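Local coordinates for ATP/GTP-binding site-containing protein A (Brucella abortus, PDB 6NTR), which functions in the periplasm of this bacterium, where it maintains the integrity of the cell envelope, at residues Val3-His8 against Glu132-Ala137; Tyr34-Ser39 against Tyr44-Arg49; Phe79-Lys84 against Glu153-Val158; Lys177-Phe182 against Asn216-Asp221. One frame throughout, in Å; residues are numbered along the deposited sequence. Where two conformers were deposited one is given.

The four contacts sample different ways of joining parts of a barrel-like, largely antiparallel beta fold. Interaction 2, a surface contact, is the one built on backbone pairing: a hairpin with hydrogen bonds in register. Interactions 1, 3 and 4 are partly buried, and each brings a loop or helix against another element through a few side chains. Interaction 1 is wholly aliphatic, interaction 3 sets a methyl against an aromatic ring, and interaction 4 adds an amide poised over a ring. The segment V3-H8 ties the first, second and fourth together, with probable backbone hydrogen bonds from H8 to F36 and from V6 to N216. Interactions 3 and 4 lie on opposite sides of the chain's centre.

Interaction 1: residues Val3-His8 against Glu132-Ala137; sequences VRLVPH and ELIGKA
V3 and L5 meet I134 as three aliphatic side chains, an example of how a chain terminus can be laid against a helix by methyl contacts alone. I134 contributes the larger share. Its chain runs out extended beyond CB (chi2 167°), which carries CD1 to a place where both partners can reach it: V3 CG2 lies 3.6 Å from I134 CD1, and L5 CD2 lies 3.7 Å from the same I134 CD1. The two outer methyls are themselves near each other, V3 CG2 being 4.4 Å from L5 CD2, and the three ends form a compact triangle. V3 crosses I134 at about a right angle, and its CG2 also touches the second branch, I134 CG2, at 3.6 Å, so that one methyl bridges both arms of the isoleucine. L5 starts off beside the helix and turns its tip inward.

Around this point, L5 also packs on F36 of strand 25-39, while L133, next to I134 on helix 126-138, touches V190 and I192 of strand 187-195. With dispersion and the exclusion of water as its chemistry, the contact offers no directional bond to fix orientation, and V3, near the start of the modelled chain, is poorly ordered.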
loop_
_atom_site.group_PDB
_atom_site.type_symbol
_atom_site.label_atom_id
_atom_site.label_comp_id
_atom_site.label_asym_id
_atom_site.label_seq_id
_atom_site.Cartn_x
_atom_site.Cartn_y
_atom_site.Cartn_z
ATOM N N VAL A 3 -0.461 19.271 2.485
ATOM C CA VAL A 3 -0.918 18.450 1.380
ATOM C C VAL A 3 -2.389 18.084 1.603
ATOM O O VAL A 3 -2.761 17.693 2.699
ATOM C CB VAL A 3 -0.033 17.197 1.259
ATOM C CG1 VAL A 3 -0.385 16.178 2.317
ATOM C CG2 VAL A 3 -0.142 16.592 -0.116
ATOM N N ARG A 4 -3.237 18.165 0.582
ATOM C CA ARG A 4 -4.646 17.818 0.780
ATOM C C ARG A 4 -5.094 16.604 -0.022
ATOM O O ARG A 4 -5.643 16.741 -1.092
ATOM C CB ARG A 4 -5.533 19.002 0.385
ATOM C CG ARG A 4 -5.912 19.927 1.535
ATOM C CD ARG A 4 -6.817 21.059 1.077
ATOM N NE ARG A 4 -6.752 22.222 1.956
ATOM C CZ ARG A 4 -7.504 23.303 1.803
ATOM N NH1 ARG A 4 -8.370 23.373 0.812
ATOM N NH2 ARG A 4 -7.390 24.314 2.634
ATOM N N LEU A 5 -4.924 15.414 0.533
ATOM C CA LEU A 5 -5.306 14.207 -0.181
ATOM C C LEU A 5 -6.772 14.215 -0.506
ATOM O O LEU A 5 -7.591 14.476 0.341
ATOM C CB LEU A 5 -4.984 12.986 0.658
ATOM C CG LEU A 5 -3.615 13.004 1.305
ATOM C CD1 LEU A 5 -3.459 11.842 2.259
ATOM C CD2 LEU A 5 -2.573 12.941 0.207
ATOM N N VAL A 6 -7.095 13.903 -1.747
ATOM C CA VAL A 6 -8.466 13.900 -2.191
ATOM C C VAL A 6 -9.184 12.593 -1.935
ATOM O O VAL A 6 -8.668 11.526 -2.192
ATOM C CB VAL A 6 -8.568 14.279 -3.665
ATOM C CG1 VAL A 6 -7.949 13.216 -4.544
ATOM C CG2 VAL A 6 -9.997 14.551 -4.043
ATOM N N PRO A 7 -10.398 12.671 -1.418
ATOM C CA PRO A 7 -11.162 11.465 -1.131
ATOM C C PRO A 7 -11.626 10.823 -2.408
ATOM O O PRO A 7 -12.164 11.490 -3.256
ATOM C CB PRO A 7 -12.358 11.996 -0.354
ATOM C CG PRO A 7 -11.942 13.326 0.131
ATOM C CD PRO A 7 -11.086 13.872 -0.951
ATOM N N HIS A 8 -11.390 9.537 -2.556
ATOM C CA HIS A 8 -11.725 8.886 -3.797
ATOM C C HIS A 8 -11.789 7.388 -3.689
ATOM O O HIS A 8 -11.293 6.810 -2.763
ATOM C CB HIS A 8 -10.617 9.203 -4.791
ATOM C CG HIS A 8 -9.293 8.676 -4.362
ATOM N ND1 HIS A 8 -8.536 9.289 -3.397
ATOM C CD2 HIS A 8 -8.631 7.556 -4.703
ATOM C CE1 HIS A 8 -7.446 8.585 -3.187
ATOM N NE2 HIS A 8 -7.481 7.527 -3.966
ATOM N N GLU A 132 4.544 12.752 3.698
ATOM C CA GLU A 132 5.967 13.063 3.648
ATOM C C GLU A 132 6.554 12.763 2.280
ATOM O O GLU A 132 7.477 13.444 1.828
ATOM C CB GLU A 132 6.682 12.253 4.713
ATOM C CG GLU A 132 8.143 12.416 4.748
ATOM C CD GLU A 132 8.745 11.382 5.643
ATOM O OE1 GLU A 132 8.590 10.182 5.317
ATOM O OE2 GLU A 132 9.334 11.761 6.680
ATOM N N LEU A 133 6.071 11.710 1.636
ATOM C CA LEU A 133 6.523 11.407 0.293
ATOM C C LEU A 133 6.189 12.542 -0.654
ATOM O O LEU A 133 7.037 12.961 -1.445
ATOM C CB LEU A 133 5.893 10.100 -0.162
ATOM C CG LEU A 133 5.913 9.651 -1.619
ATOM C CD1 LEU A 133 7.221 9.919 -2.304
ATOM C CD2 LEU A 133 5.654 8.181 -1.616
ATOM N N ILE A 134 4.966 13.069 -0.573
ATOM C CA ILE A 134 4.573 14.173 -1.448
ATOM C C ILE A 134 5.397 15.412 -1.149
ATOM O O ILE A 134 5.903 16.071 -2.061
ATOM C CB ILE A 134 3.066 14.476 -1.325
ATOM C CG1 ILE A 134 2.228 13.277 -1.754
ATOM C CG2 ILE A 134 2.684 15.656 -2.185
ATOM C CD1 ILE A 134 0.776 13.400 -1.371
ATOM N N GLY A 135 5.532 15.758 0.124
ATOM C CA GLY A 135 6.275 16.940 0.510
ATOM C C GLY A 135 7.700 16.890 0.010
ATOM O O GLY A 135 8.150 17.776 -0.715
ATOM N N LYS A 136 8.410 15.832 0.382
ATOM C CA LYS A 136 9.764 15.648 -0.111
ATOM C C LYS A 136 9.801 15.757 -1.630
ATOM O O LYS A 136 10.669 16.425 -2.192
ATOM C CB LYS A 136 10.306 14.305 0.378
ATOM C CG LYS A 136 10.377 14.262 1.903
ATOM C CD LYS A 136 11.413 13.308 2.462
ATOM C CE LYS A 136 11.684 13.608 3.942
ATOM N NZ LYS A 136 12.909 12.952 4.489
ATOM N N ALA A 137 8.825 15.158 -2.308
ATOM C CA ALA A 137 8.797 15.230 -3.764
ATOM C C ALA A 137 8.582 16.651 -4.247
ATOM O O ALA A 137 9.246 17.102 -5.186
ATOM C CB ALA A 137 7.702 14.322 -4.306
#

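Interaction 2: residues Tyr34-Ser39 against Tyr44-Arg49. With EDO (1,2-ethanediol), chain F.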
loop_
_atom_site.group_PDB
_atom_site.type_symbol
_atom_site.label_atom_id
_atom_site.label_comp_id
_atom_site.label_asym_id
_atom_site.label_seq_id
_atom_site.Cartn_x
_atom_site.Cartn_y
_atom_site.Cartn_z
ATOM N N TYR A 34 -9.590 0.487 -3.850
ATOM C CA TYR A 34 -9.046 1.342 -2.808
ATOM C C TYR A 34 -10.012 2.492 -2.611
ATOM O O TYR A 34 -10.454 3.112 -3.582
ATOM C CB TYR A 34 -7.644 1.854 -3.173
ATOM C CG TYR A 34 -6.996 2.862 -2.216
ATOM C CD1 TYR A 34 -6.310 2.445 -1.087
ATOM C CD2 TYR A 34 -7.038 4.224 -2.476
ATOM C CE1 TYR A 34 -5.707 3.352 -0.254
ATOM C CE2 TYR A 34 -6.439 5.128 -1.643
ATOM C CZ TYR A 34 -5.775 4.686 -0.540
ATOM O OH TYR A 34 -5.168 5.579 0.301
ATOM N N GLU A 35 -10.380 2.739 -1.370
ATOM C CA GLU A 35 -11.155 3.913 -1.037
ATOM C C GLU A 35 -10.441 4.631 0.085
ATOM O O GLU A 35 -9.972 3.999 1.032
ATOM C CB GLU A 35 -12.602 3.582 -0.636
ATOM C CG GLU A 35 -13.242 4.767 0.098
ATOM C CD GLU A 35 -14.722 4.954 -0.152
ATOM O OE1 GLU A 35 -15.394 5.547 0.716
ATOM O OE2 GLU A 35 -15.205 4.538 -1.224
ATOM N N PHE A 36 -10.337 5.949 -0.046
ATOM C CA PHE A 36 -9.675 6.776 0.948
ATOM C C PHE A 36 -10.525 8.009 1.184
ATOM O O PHE A 36 -10.903 8.694 0.230
ATOM C CB PHE A 36 -8.266 7.160 0.486
ATOM C CG PHE A 36 -7.506 7.962 1.469
ATOM C CD1 PHE A 36 -6.840 7.343 2.508
ATOM C CD2 PHE A 36 -7.437 9.330 1.339
ATOM C CE1 PHE A 36 -6.129 8.071 3.410
ATOM C CE2 PHE A 36 -6.730 10.068 2.238
ATOM C CZ PHE A 36 -6.069 9.437 3.277
ATOM N N ASN A 37 -10.837 8.268 2.451
ATOM C CA ASN A 37 -11.663 9.397 2.852
ATOM C C ASN A 37 -11.195 9.856 4.221
ATOM O O ASN A 37 -10.499 9.129 4.935
ATOM C CB ASN A 37 -13.155 9.022 2.886
ATOM C CG ASN A 37 -14.059 10.075 2.241
ATOM O OD1 ASN A 37 -14.030 11.260 2.587
ATOM N ND2 ASN A 37 -14.853 9.636 1.272
ATOM N N GLY A 38 -11.519 11.093 4.553
ATOM C CA GLY A 38 -11.101 11.688 5.803
ATOM C C GLY A 38 -10.612 13.105 5.593
ATOM O O GLY A 38 -10.848 13.680 4.553
ATOM N N SER A 39 -9.931 13.664 6.583
ATOM C CA SER A 39 -9.420 15.028 6.498
ATOM C C SER A 39 -8.399 15.303 7.597
ATOM O O SER A 39 -8.238 14.506 8.522
ATOM C CB SER A 39 -10.567 16.036 6.581
ATOM O OG SER A 39 -10.908 16.311 7.929
ATOM N N TYR A 44 -8.290 10.000 8.815
ATOM C CA TYR A 44 -8.355 9.265 7.564
ATOM C C TYR A 44 -8.870 7.838 7.677
ATOM O O TYR A 44 -8.403 7.061 8.488
ATOM C CB TYR A 44 -7.009 9.308 6.853
ATOM C CG TYR A 44 -6.592 10.703 6.513
ATOM C CD1 TYR A 44 -7.258 11.416 5.547
ATOM C CD2 TYR A 44 -5.553 11.313 7.178
ATOM C CE1 TYR A 44 -6.885 12.697 5.231
ATOM C CE2 TYR A 44 -5.176 12.601 6.874
ATOM C CZ TYR A 44 -5.847 13.281 5.896
ATOM O OH TYR A 44 -5.477 14.556 5.587
ATOM N N THR A 45 -9.815 7.494 6.818
ATOM C CA THR A 45 -10.355 6.151 6.816
ATOM C C THR A 45 -9.976 5.502 5.505
ATOM O O THR A 45 -10.229 6.042 4.448
ATOM C CB THR A 45 -11.884 6.118 7.009
ATOM O OG1 THR A 45 -12.362 4.794 6.765
ATOM C CG2 THR A 45 -12.565 7.060 6.062
ATOM N N THR A 46 -9.373 4.331 5.594
ATOM C CA THR A 46 -8.910 3.617 4.413
ATOM C C THR A 46 -9.546 2.236 4.395
ATOM O O THR A 46 -9.467 1.493 5.379
ATOM C CB THR A 46 -7.374 3.524 4.381
ATOM O OG1 THR A 46 -6.818 4.836 4.264
ATOM C CG2 THR A 46 -6.915 2.720 3.211
ATOM N N ASN A 47 -10.255 1.985 3.244
ATOM C CA ASN A 47 -10.870 0.712 2.972
ATOM C C ASN A 47 -10.253 0.119 1.718
ATOM O O ASN A 47 -10.288 0.734 0.689
ATOM C CB ASN A 47 -12.342 0.941 2.651
ATOM C CG ASN A 47 -13.243 0.684 3.815
ATOM O OD1 ASN A 47 -13.815 1.616 4.367
ATOM N ND2 ASN A 47 -13.403 -0.583 4.186
ATOM N N PHE A 48 -9.669 -1.063 1.801
ATOM C CA PHE A 48 -9.194 -1.708 0.586
ATOM C C PHE A 48 -9.322 -3.220 0.557
ATOM O O PHE A 48 -9.266 -3.858 1.576
ATOM C CB PHE A 48 -7.781 -1.225 0.184
ATOM C CG PHE A 48 -6.648 -1.919 0.882
ATOM C CD1 PHE A 48 -6.308 -3.195 0.573
ATOM C CD2 PHE A 48 -5.883 -1.251 1.795
ATOM C CE1 PHE A 48 -5.254 -3.820 1.193
ATOM C CE2 PHE A 48 -4.830 -1.860 2.426
ATOM C CZ PHE A 48 -4.516 -3.153 2.124
ATOM N N ARG A 49 -9.527 -3.761 -0.636
ATOM C CA ARG A 49 -9.710 -5.180 -0.869
ATOM C C ARG A 49 -8.755 -5.610 -1.973
ATOM O O ARG A 49 -8.682 -4.978 -3.027
ATOM C CB ARG A 49 -11.155 -5.480 -1.271
ATOM C CG ARG A 49 -11.463 -6.960 -1.418
ATOM C CD ARG A 49 -12.932 -7.189 -1.737
ATOM N NE ARG A 49 -13.187 -8.553 -2.190
ATOM C CZ ARG A 49 -14.144 -8.887 -3.051
ATOM N NH1 ARG A 49 -14.941 -7.955 -3.556
ATOM N NH2 ARG A 49 -14.305 -10.154 -3.408
HETATM C C1 EDO F . -12.593 -3.858 2.707
HETATM O O1 EDO F . -12.888 -2.863 3.693
HETATM C C2 EDO F . -13.382 -3.542 1.444
HETATM O O2 EDO F . -14.366 -4.558 1.197
#
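The hairpin of strands 25-39 and 43-56 brings Y34-S39 alongside Y44-R49, the axes of these short segments approaching to 4.5 Å with N-to-C directions at 171°. E35 with N47 and N37 with T45 are the hydrogen-bonded pairs. Each pair exchanges two backbone bonds; the shortest, from T45 N to N37 O, is 2.6 Å long and nearly straight at 169°. Between them F36 and T46 form a non-hydrogen-bonded pair, and there T46 divides its two branches: OG1 sits at the edge of the F36 ring, 3.1 Å from F36 CD1, while CG2, anti to the backbone N, rests 3.7 Å from Y34 CE1.

F36 and Y44 occupy the same face of the ribbon. Their planes differ by 19°, yet the rings are slid so far apart that they barely overlap; F36 CZ and Y44 CD1 come tightly together at 3.2 Å. In this barrel-like fold that face turns to helix 126-138, where T127 touches both rings. G38, having no side chain, lets its CA approach Y44 CA to 4.1 Å, and the Y44 ring then reaches over the chain until S39 O lies above one of its faces.

On the other face, N47 ND2 contacts an ethanediol, probably from the crystallisation liquor, at a doubtfully short distance, whereas E35 OE2 is hydrogen-bonded to Y241 OH.

Interaction 3: residues Phe79-Lys84 against Glu153-Val158; sequences FRFVNK and EDADRV
F81 and A155 stand with CA atoms 9.1 Å apart, and N83 and E153 with CA atoms 8.2 Å apart: too wide for backbone pairing, and a distance that side chains must span. F79-K84 is an extended stretch of strand 78-87, whereas E153-V158 is an irregular loop that bends through positive phi at E153 (51°) and again at A155 (57°). The second of these bends accompanies a methyl aimed at the strand.

F81 does most of the reaching. Its CG lies between the backbone N and the carbonyl carbon (chi1 58°), and the ring projects from the strand until F81 CE1 is 3.7 Å from A155 CB; the neighbouring F81 CZ is 4.1 Å from that same A155 CB. The methyl thus meets one corner of the ring, from an oblique direction. Further along, N83 also leaves the strand on the loop's side, but with N83 ND2 4.0 Å from E153 O the two merely lie near each other. Within the loop, E153 OE1 and R157 NH1 are 3.6 Å apart, an ion pair in which the oxygen stands well out of the guanidinium plane.

A151 also touches F81, and F125 stacks on F79. Strand 78-87 is itself hydrogen-bonded to strands 62-72 and 90-102, so the loop between strands 143-148 and 159-165 is laid over side chains of a strand to which neither is paired, a loop packed on a strand in a barrel-like antiparallel fold.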
loop_
_atom_site.group_PDB
_atom_site.type_symbol
_atom_site.label_atom_id
_atom_site.label_comp_id
_atom_site.label_asym_id
_atom_site.label_seq_id
_atom_site.Cartn_x
_atom_site.Cartn_y
_atom_site.Cartn_z
ATOM N N PHE A 79 -3.568 4.770 15.142
ATOM C CA PHE A 79 -3.728 4.007 13.907
ATOM C C PHE A 79 -4.488 2.729 14.238
ATOM O O PHE A 79 -3.927 1.826 14.863
ATOM C CB PHE A 79 -2.362 3.707 13.290
ATOM C CG PHE A 79 -2.419 3.049 11.950
ATOM C CD1 PHE A 79 -3.103 3.624 10.906
ATOM C CD2 PHE A 79 -1.740 1.870 11.722
ATOM C CE1 PHE A 79 -3.133 3.026 9.666
ATOM C CE2 PHE A 79 -1.767 1.269 10.490
ATOM C CZ PHE A 79 -2.468 1.848 9.460
ATOM N N ARG A 80 -5.762 2.668 13.857
ATOM C CA ARG A 80 -6.585 1.480 14.047
ATOM C C ARG A 80 -6.585 0.650 12.767
ATOM O O ARG A 80 -6.690 1.198 11.669
ATOM C CB ARG A 80 -8.022 1.858 14.429
ATOM C CG ARG A 80 -8.198 2.419 15.845
ATOM C CD ARG A 80 -9.682 2.594 16.230
ATOM N NE ARG A 80 -10.166 3.961 16.038
ATOM C CZ ARG A 80 -10.164 4.892 16.985
ATOM N NH1 ARG A 80 -9.703 4.603 18.193
ATOM N NH2 ARG A 80 -10.626 6.108 16.727
ATOM N N PHE A 81 -6.484 -0.673 12.911
ATOM C CA PHE A 81 -6.338 -1.555 11.744
ATOM C C PHE A 81 -6.983 -2.944 11.892
ATOM O O PHE A 81 -6.890 -3.568 12.953
ATOM C CB PHE A 81 -4.844 -1.723 11.393
ATOM C CG PHE A 81 -3.997 -2.270 12.513
ATOM C CD1 PHE A 81 -3.799 -3.636 12.657
ATOM C CD2 PHE A 81 -3.372 -1.413 13.395
ATOM C CE1 PHE A 81 -3.015 -4.124 13.665
ATOM C CE2 PHE A 81 -2.595 -1.900 14.407
ATOM C CZ PHE A 81 -2.413 -3.253 14.544
ATOM N N VAL A 82 -7.596 -3.436 10.797
ATOM C CA VAL A 82 -8.189 -4.779 10.698
ATOM C C VAL A 82 -7.743 -5.441 9.393
ATOM O O VAL A 82 -7.950 -4.883 8.311
ATOM C CB VAL A 82 -9.744 -4.767 10.743
ATOM C CG1 VAL A 82 -10.320 -6.184 10.844
ATOM C CG2 VAL A 82 -10.294 -3.949 11.883
ATOM N N ASN A 83 -7.216 -6.662 9.487
ATOM C CA ASN A 83 -6.765 -7.408 8.316
ATOM C C ASN A 83 -7.484 -8.736 8.219
ATOM O O ASN A 83 -7.200 -9.642 9.003
ATOM C CB ASN A 83 -5.262 -7.669 8.358
ATOM C CG ASN A 83 -4.493 -6.660 7.587
ATOM O OD1 ASN A 83 -5.047 -5.918 6.781
ATOM N ND2 ASN A 83 -3.196 -6.659 7.779
ATOM N N LYS A 84 -8.349 -8.884 7.221
ATOM C CA LYS A 84 -8.973 -10.165 6.937
ATOM C C LYS A 84 -8.475 -10.704 5.605
ATOM O O LYS A 84 -8.312 -9.953 4.639
ATOM C CB LYS A 84 -10.504 -10.066 6.947
ATOM C CG LYS A 84 -11.127 -10.423 8.291
ATOM C CD LYS A 84 -12.546 -9.893 8.472
ATOM C CE LYS A 84 -12.997 -10.109 9.914
ATOM N NZ LYS A 84 -14.337 -9.570 10.259
ATOM N N GLU A 153 0.736 -7.877 6.875
ATOM C CA GLU A 153 1.176 -9.180 7.360
ATOM C C GLU A 153 0.808 -9.320 8.827
ATOM O O GLU A 153 -0.366 -9.170 9.166
ATOM C CB GLU A 153 2.661 -9.363 7.090
ATOM C CG GLU A 153 2.908 -9.255 5.595
ATOM C CD GLU A 153 4.337 -9.438 5.180
ATOM O OE1 GLU A 153 5.243 -9.392 6.032
ATOM O OE2 GLU A 153 4.549 -9.619 3.972
ATOM N N ASP A 154 1.755 -9.591 9.711
ATOM C CA ASP A 154 1.423 -9.761 11.126
ATOM C C ASP A 154 1.318 -8.497 11.995
ATOM O O ASP A 154 0.994 -8.569 13.167
ATOM C CB ASP A 154 2.324 -10.814 11.770
ATOM C CG ASP A 154 2.208 -12.171 11.096
ATOM O OD1 ASP A 154 1.203 -12.422 10.422
ATOM O OD2 ASP A 154 3.126 -12.992 11.227
ATOM N N ALA A 155 1.606 -7.339 11.433
ATOM C CA ALA A 155 1.499 -6.098 12.182
ATOM C C ALA A 155 2.350 -6.108 13.429
ATOM O O ALA A 155 1.969 -5.555 14.448
ATOM C CB ALA A 155 0.055 -5.826 12.545
ATOM N N ASP A 156 3.507 -6.737 13.335
ATOM C CA ASP A 156 4.426 -6.844 14.450
ATOM C C ASP A 156 5.784 -6.204 14.196
ATOM O O ASP A 156 6.769 -6.640 14.769
ATOM C CB ASP A 156 4.633 -8.313 14.767
ATOM C CG ASP A 156 4.772 -9.155 13.527
ATOM O OD1 ASP A 156 4.660 -8.601 12.417
ATOM O OD2 ASP A 156 4.998 -10.372 13.657
ATOM N N ARG A 157 5.862 -5.203 13.333
ATOM C CA ARG A 157 7.159 -4.581 13.104
ATOM C C ARG A 157 7.182 -3.259 12.368
ATOM O O ARG A 157 6.191 -2.821 11.828
ATOM C CB ARG A 157 8.100 -5.557 12.422
ATOM C CG ARG A 157 8.054 -5.490 10.924
ATOM C CD ARG A 157 7.005 -6.426 10.393
ATOM N NE ARG A 157 7.225 -6.740 8.999
ATOM C CZ ARG A 157 8.068 -7.667 8.585
ATOM N NH1 ARG A 157 8.213 -7.907 7.298
ATOM N NH2 ARG A 157 8.761 -8.358 9.463
ATOM N N VAL A 158 8.342 -2.614 12.404
ATOM C CA VAL A 158 8.590 -1.388 11.657
ATOM C C VAL A 158 9.398 -1.743 10.422
ATOM O O VAL A 158 10.320 -2.570 10.483
ATOM C CB VAL A 158 9.317 -0.349 12.520
ATOM C CG1 VAL A 158 10.533 -0.962 13.164
ATOM C CG2 VAL A 158 9.722 0.814 11.673
#

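Interaction 4: residues Lys177-Phe182 against Asn216-Asp221. With EDO (1,2-ethanediol), chain G.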
loop_
_atom_site.group_PDB
_atom_site.type_symbol
_atom_site.label_atom_id
_atom_site.label_comp_id
_atom_site.label_asym_id
_atom_site.label_seq_id
_atom_site.Cartn_x
_atom_site.Cartn_y
_atom_site.Cartn_z
ATOM N N LYS A 177 -7.676 8.489 -19.220
ATOM C CA LYS A 177 -9.008 8.714 -19.742
ATOM C C LYS A 177 -10.083 8.444 -18.704
ATOM O O LYS A 177 -11.050 9.181 -18.626
ATOM C CB LYS A 177 -9.263 7.955 -21.052
ATOM C CG LYS A 177 -8.768 6.526 -21.113
ATOM C CD LYS A 177 -8.991 5.942 -22.498
ATOM C CE LYS A 177 -8.776 4.437 -22.509
ATOM N NZ LYS A 177 -9.391 3.759 -23.683
ATOM N N VAL A 178 -9.858 7.420 -17.904
ATOM C CA VAL A 178 -10.756 6.995 -16.848
ATOM C C VAL A 178 -10.963 8.041 -15.746
ATOM O O VAL A 178 -12.058 8.197 -15.230
ATOM C CB VAL A 178 -10.224 5.650 -16.286
ATOM C CG1 VAL A 178 -10.588 5.386 -14.835
ATOM C CG2 VAL A 178 -10.656 4.507 -17.177
HETATM N N MSE A 179 -9.895 8.731 -15.384
HETATM C CA MSE A 179 -9.887 9.687 -14.294
HETATM C C MSE A 179 -10.698 10.951 -14.372
HETATM O O MSE A 179 -11.338 11.275 -13.355
HETATM C CB MSE A 179 -8.452 10.127 -14.103
HETATM C CG MSE A 179 -7.615 8.990 -13.563
HETATM SE SE MSE A 179 -6.007 9.781 -12.796
HETATM C CE MSE A 179 -6.798 11.384 -12.005
ATOM N N GLY A 180 -10.726 11.665 -15.488
ATOM C CA GLY A 180 -11.509 12.888 -15.509
ATOM C C GLY A 180 -10.761 14.200 -15.354
ATOM O O GLY A 180 -9.785 14.454 -16.036
ATOM N N LYS A 181 -11.241 15.043 -14.451
ATOM C CA LYS A 181 -10.660 16.362 -14.252
ATOM C C LYS A 181 -9.185 16.359 -13.861
ATOM O O LYS A 181 -8.437 17.223 -14.307
ATOM C CB LYS A 181 -11.502 17.199 -13.285
ATOM C CG LYS A 181 -11.559 16.688 -11.860
ATOM C CD LYS A 181 -12.057 17.775 -10.926
ATOM C CE LYS A 181 -12.501 17.209 -9.593
ATOM N NZ LYS A 181 -12.251 18.161 -8.480
ATOM N N PHE A 182 -8.755 15.414 -13.040
ATOM C CA PHE A 182 -7.351 15.343 -12.681
ATOM C C PHE A 182 -6.506 14.693 -13.757
ATOM O O PHE A 182 -5.336 14.414 -13.506
ATOM C CB PHE A 182 -7.159 14.569 -11.384
ATOM C CG PHE A 182 -7.909 15.113 -10.230
ATOM C CD1 PHE A 182 -7.501 16.277 -9.617
ATOM C CD2 PHE A 182 -9.009 14.444 -9.734
ATOM C CE1 PHE A 182 -8.187 16.774 -8.544
ATOM C CE2 PHE A 182 -9.698 14.934 -8.662
ATOM C CZ PHE A 182 -9.290 16.100 -8.064
ATOM N N ASN A 216 -2.257 14.880 -5.132
ATOM C CA ASN A 216 -3.421 14.718 -4.268
ATOM C C ASN A 216 -3.546 13.312 -3.705
ATOM O O ASN A 216 -4.626 12.940 -3.231
ATOM C CB ASN A 216 -4.700 15.091 -5.018
ATOM C CG ASN A 216 -4.916 14.251 -6.259
ATOM O OD1 ASN A 216 -4.271 13.222 -6.443
ATOM N ND2 ASN A 216 -5.842 14.676 -7.112
ATOM N N GLY A 217 -2.479 12.524 -3.764
ATOM C CA GLY A 217 -2.453 11.201 -3.200
ATOM C C GLY A 217 -2.857 10.097 -4.146
ATOM O O GLY A 217 -2.564 8.940 -3.874
ATOM N N ILE A 218 -3.534 10.415 -5.241
ATOM C CA ILE A 218 -3.947 9.371 -6.159
ATOM C C ILE A 218 -2.699 8.716 -6.713
ATOM O O ILE A 218 -1.639 9.322 -6.757
ATOM C CB ILE A 218 -4.826 9.972 -7.265
ATOM C CG1 ILE A 218 -6.092 10.562 -6.643
ATOM C CG2 ILE A 218 -5.212 8.929 -8.283
ATOM C CD1 ILE A 218 -7.114 10.999 -7.645
ATOM N N THR A 219 -2.795 7.441 -7.056
ATOM C CA THR A 219 -1.697 6.719 -7.671
ATOM C C THR A 219 -2.254 5.824 -8.755
ATOM O O THR A 219 -3.425 5.457 -8.729
ATOM C CB THR A 219 -0.937 5.839 -6.688
ATOM O OG1 THR A 219 -1.714 4.677 -6.417
ATOM C CG2 THR A 219 -0.704 6.549 -5.418
ATOM N N ARG A 220 -1.399 5.443 -9.696
ATOM C CA ARG A 220 -1.812 4.600 -10.808
ATOM C C ARG A 220 -0.596 3.850 -11.312
ATOM O O ARG A 220 0.483 3.930 -10.727
ATOM C CB ARG A 220 -2.455 5.425 -11.915
ATOM C CG ARG A 220 -1.546 6.466 -12.519
ATOM C CD ARG A 220 -2.291 7.202 -13.610
ATOM N NE ARG A 220 -1.519 8.267 -14.231
ATOM C CZ ARG A 220 -0.697 8.087 -15.259
ATOM N NH1 ARG A 220 -0.532 6.876 -15.780
ATOM N NH2 ARG A 220 -0.047 9.122 -15.771
ATOM N N ASP A 221 -0.754 3.086 -12.374
ATOM C CA ASP A 221 0.366 2.408 -13.016
ATOM C C ASP A 221 1.223 1.650 -12.045
ATOM O O ASP A 221 2.422 1.734 -12.094
ATOM C CB ASP A 221 1.226 3.401 -13.797
ATOM C CG ASP A 221 1.979 2.763 -14.944
ATOM O OD1 ASP A 221 2.241 1.559 -14.921
ATOM O OD2 ASP A 221 2.320 3.485 -15.877
HETATM C C1 EDO G . -4.339 6.018 -4.571
HETATM O O1 EDO G . -4.955 5.549 -5.777
HETATM C C2 EDO G . -3.561 4.883 -3.940
HETATM O O2 EDO G . -2.874 5.427 -2.814
#
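N216 sets its amide nitrogen above the face of the F182 ring, with the two planes 80° apart. N216 ND2 stands off-centre, 3.4 Å from F182 CD1, and K181 CG lies over the opposite face. What steadies the amide is its other end: OD1 accepts the backbone N-H of I218, two residues on, in an Asx turn (N216 OD1 to I218 N 3.1 Å, 163° at the hydrogen). With CG placed between the backbone N and the carbonyl carbon (chi1 59°), the oxygen turns back to its own chain while ND2 looks at the ring.

Beside this, I218 CD1 is more loosely met, 4.4 Å from CE of the selenomethionine M179 and 4.5 Å from F182 CD2. An ethanediol, probably from the crystallisation liquor, accepts from T219 N.

Strand 229-240 lies against three of these residues: L238 touches both M179 and I218, and I240 touches F182, while R220 forms salt bridges with D173 and E175 near the start of helix 174-179.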